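Snaclec rhodocytin subunit alpha (Agkistrodon rhodostoma, PDB 3BX4) triggers platelet aggregation by binding the platelet receptor CLEC-2 (CLEC1B), which sets off Syk and PLC-gamma-2 signalling. Local coordinates at residues Y69-L74 against Q125-V130. Sequence-based numbering, arbitrary orientation.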
loop_
_atom_site.group_PDB
_atom_site.type_symbol
_atom_site.label_atom_id
_atom_site.label_comp_id
_atom_site.label_asym_id
_atom_site.label_seq_id
_atom_site.Cartn_x
_atom_site.Cartn_y
_atom_site.Cartn_z
ATOM N N TYR C 69 18.999 5.249 -6.871
ATOM C CA TYR C 69 17.995 4.124 -7.055
ATOM C C TYR C 69 17.076 4.454 -8.198
ATOM O O TYR C 69 16.775 5.617 -8.460
ATOM C CB TYR C 69 17.126 3.924 -5.816
ATOM C CG TYR C 69 17.903 3.425 -4.635
ATOM C CD1 TYR C 69 18.229 2.067 -4.469
ATOM C CD2 TYR C 69 18.382 4.325 -3.700
ATOM C CE1 TYR C 69 18.985 1.640 -3.365
ATOM C CE2 TYR C 69 19.122 3.889 -2.587
ATOM C CZ TYR C 69 19.412 2.560 -2.437
ATOM O OH TYR C 69 20.186 2.193 -1.343
ATOM N N VAL C 70 16.598 3.400 -8.922
ATOM C CA VAL C 70 15.671 3.642 -9.986
ATOM C C VAL C 70 14.554 2.575 -9.795
ATOM O O VAL C 70 14.903 1.410 -9.735
ATOM C CB VAL C 70 16.369 3.463 -11.373
ATOM C CG1 VAL C 70 15.272 3.358 -12.497
ATOM C CG2 VAL C 70 17.459 4.613 -11.618
ATOM N N TRP C 71 13.312 3.016 -9.657
ATOM C CA TRP C 71 12.181 2.032 -9.380
ATOM C C TRP C 71 11.978 1.187 -10.578
ATOM O O TRP C 71 11.995 1.656 -11.688
ATOM C CB TRP C 71 10.902 2.807 -9.114
ATOM C CG TRP C 71 10.901 3.563 -7.797
ATOM C CD1 TRP C 71 10.619 4.943 -7.607
ATOM C CD2 TRP C 71 11.133 3.033 -6.495
ATOM N NE1 TRP C 71 10.643 5.233 -6.278
ATOM C CE2 TRP C 71 10.964 4.107 -5.551
ATOM C CE3 TRP C 71 11.488 1.779 -6.014
ATOM C CZ2 TRP C 71 11.160 3.914 -4.141
ATOM C CZ3 TRP C 71 11.625 1.554 -4.652
ATOM C CH2 TRP C 71 11.464 2.636 -3.691
ATOM N N ILE C 72 11.644 -0.108 -10.312
ATOM C CA ILE C 72 11.149 -1.016 -11.358
ATOM C C ILE C 72 9.902 -1.640 -10.736
ATOM O O ILE C 72 9.520 -1.297 -9.625
ATOM C CB ILE C 72 12.231 -2.111 -11.766
ATOM C CG1 ILE C 72 12.726 -2.863 -10.512
ATOM C CG2 ILE C 72 13.378 -1.439 -12.571
ATOM C CD1 ILE C 72 13.612 -4.107 -10.917
ATOM N N GLY C 73 9.249 -2.625 -11.417
ATOM C CA GLY C 73 7.876 -2.942 -11.031
ATOM C C GLY C 73 7.681 -4.042 -9.985
ATOM O O GLY C 73 6.567 -4.556 -9.914
ATOM N N LEU C 74 8.726 -4.357 -9.215
ATOM C CA LEU C 74 8.701 -5.381 -8.157
ATOM C C LEU C 74 8.016 -4.827 -6.947
ATOM O O LEU C 74 8.391 -3.728 -6.430
ATOM C CB LEU C 74 10.107 -5.787 -7.705
ATOM C CG LEU C 74 10.851 -6.821 -8.403
ATOM C CD1 LEU C 74 12.262 -6.693 -7.762
ATOM C CD2 LEU C 74 10.121 -8.206 -8.154
ATOM N N GLN C 125 9.841 6.805 -0.923
ATOM C CA GLN C 125 10.930 7.685 -1.394
ATOM C C GLN C 125 10.823 7.974 -2.886
ATOM O O GLN C 125 10.440 7.134 -3.741
ATOM C CB GLN C 125 12.309 7.110 -1.103
ATOM C CG GLN C 125 12.658 7.076 0.368
ATOM C CD GLN C 125 14.130 6.856 0.538
ATOM O OE1 GLN C 125 14.904 6.936 -0.429
ATOM N NE2 GLN C 125 14.530 6.519 1.756
ATOM N N MET C 126 11.148 9.186 -3.251
ATOM C CA MET C 126 11.096 9.670 -4.630
ATOM C C MET C 126 12.390 9.356 -5.354
ATOM O O MET C 126 13.507 9.769 -4.974
ATOM C CB MET C 126 10.797 11.231 -4.642
ATOM C CG MET C 126 9.399 11.598 -4.127
ATOM S SD MET C 126 9.480 13.369 -3.537
ATOM C CE MET C 126 9.382 14.072 -5.118
ATOM N N HIS C 127 12.248 8.618 -6.444
ATOM C CA HIS C 127 13.370 8.250 -7.300
ATOM C C HIS C 127 12.949 8.231 -8.758
ATOM O O HIS C 127 11.784 8.180 -9.062
ATOM C CB HIS C 127 13.990 6.885 -6.886
ATOM C CG HIS C 127 14.581 6.890 -5.505
ATOM N ND1 HIS C 127 15.803 7.476 -5.233
ATOM C CD2 HIS C 127 14.051 6.547 -4.311
ATOM C CE1 HIS C 127 16.016 7.446 -3.927
ATOM N NE2 HIS C 127 14.996 6.834 -3.348
ATOM N N ALA C 128 13.955 8.211 -9.626
ATOM C CA ALA C 128 13.786 7.995 -11.066
ATOM C C ALA C 128 13.184 6.552 -11.235
ATOM O O ALA C 128 13.151 5.765 -10.288
ATOM C CB ALA C 128 15.153 8.045 -11.732
ATOM N N PHE C 129 12.714 6.293 -12.448
ATOM C CA PHE C 129 12.016 4.973 -12.652
ATOM C C PHE C 129 12.044 4.594 -14.118
ATOM O O PHE C 129 12.295 5.355 -15.009
ATOM C CB PHE C 129 10.582 5.097 -12.125
ATOM C CG PHE C 129 9.785 6.186 -12.733
ATOM C CD1 PHE C 129 9.793 7.499 -12.185
ATOM C CD2 PHE C 129 9.012 5.989 -13.864
ATOM C CE1 PHE C 129 9.052 8.517 -12.766
ATOM C CE2 PHE C 129 8.275 7.010 -14.448
ATOM C CZ PHE C 129 8.308 8.334 -13.889
ATOM N N VAL C 130 11.673 3.326 -14.471
ATOM C CA VAL C 130 11.687 3.056 -15.872
ATOM C C VAL C 130 10.286 2.406 -16.193
ATOM O O VAL C 130 9.873 1.572 -15.361
ATOM C CB VAL C 130 12.782 1.947 -16.228
ATOM C CG1 VAL C 130 12.637 1.540 -17.670
ATOM C CG2 VAL C 130 14.227 2.535 -15.942
#
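His127 packs against both Tyr69 and Trp71, and meets each differently. The edge of the Tyr69 ring is turned toward the imidazole face, the planes at 72°, while Tyr69 CB lies over that ring, 3.8 Å from His127 ND1. Toward Trp71 the imidazole presents its own edge in an offset edge-to-face pair, with His127 CD2 3.9 Å from Trp71 CZ2, and His127 CB sits over the pyrrole face of the indole. With CG anti to its carbonyl carbon (chi1 -70°), Trp71 reaches back past the start of strand 127-133, and NE1 donates in the indole plane to Gln125 O in the loop before it, at 3.2 Å, a bent bond (137°).

The backbones that carry these rings pair as parallel strands: Trp71 N donates to Ala128 O (2.8 Å), and Val130 N returns a longer bond to Trp71 O (3.3 Å). On the face of Val70 and Ala128, opposite Trp71 and Phe129, Val70 CG1 packs against Val130 CG2 at 3.7 Å, and Ile58 of helix 48-59 touches both valines. This pairing joins strands 69-76 and 127-133 in the core of the C-type lectin domain.

The imidazole is gripped at both nitrogens, His127 NE2 by Gln125 OE1 (2.9 Å) and ND1 by Glu67, which also takes the amides of Tyr69 and Ala128. Its rotation is thereby fixed, and the carboxylate would probably favour a protonated histidine.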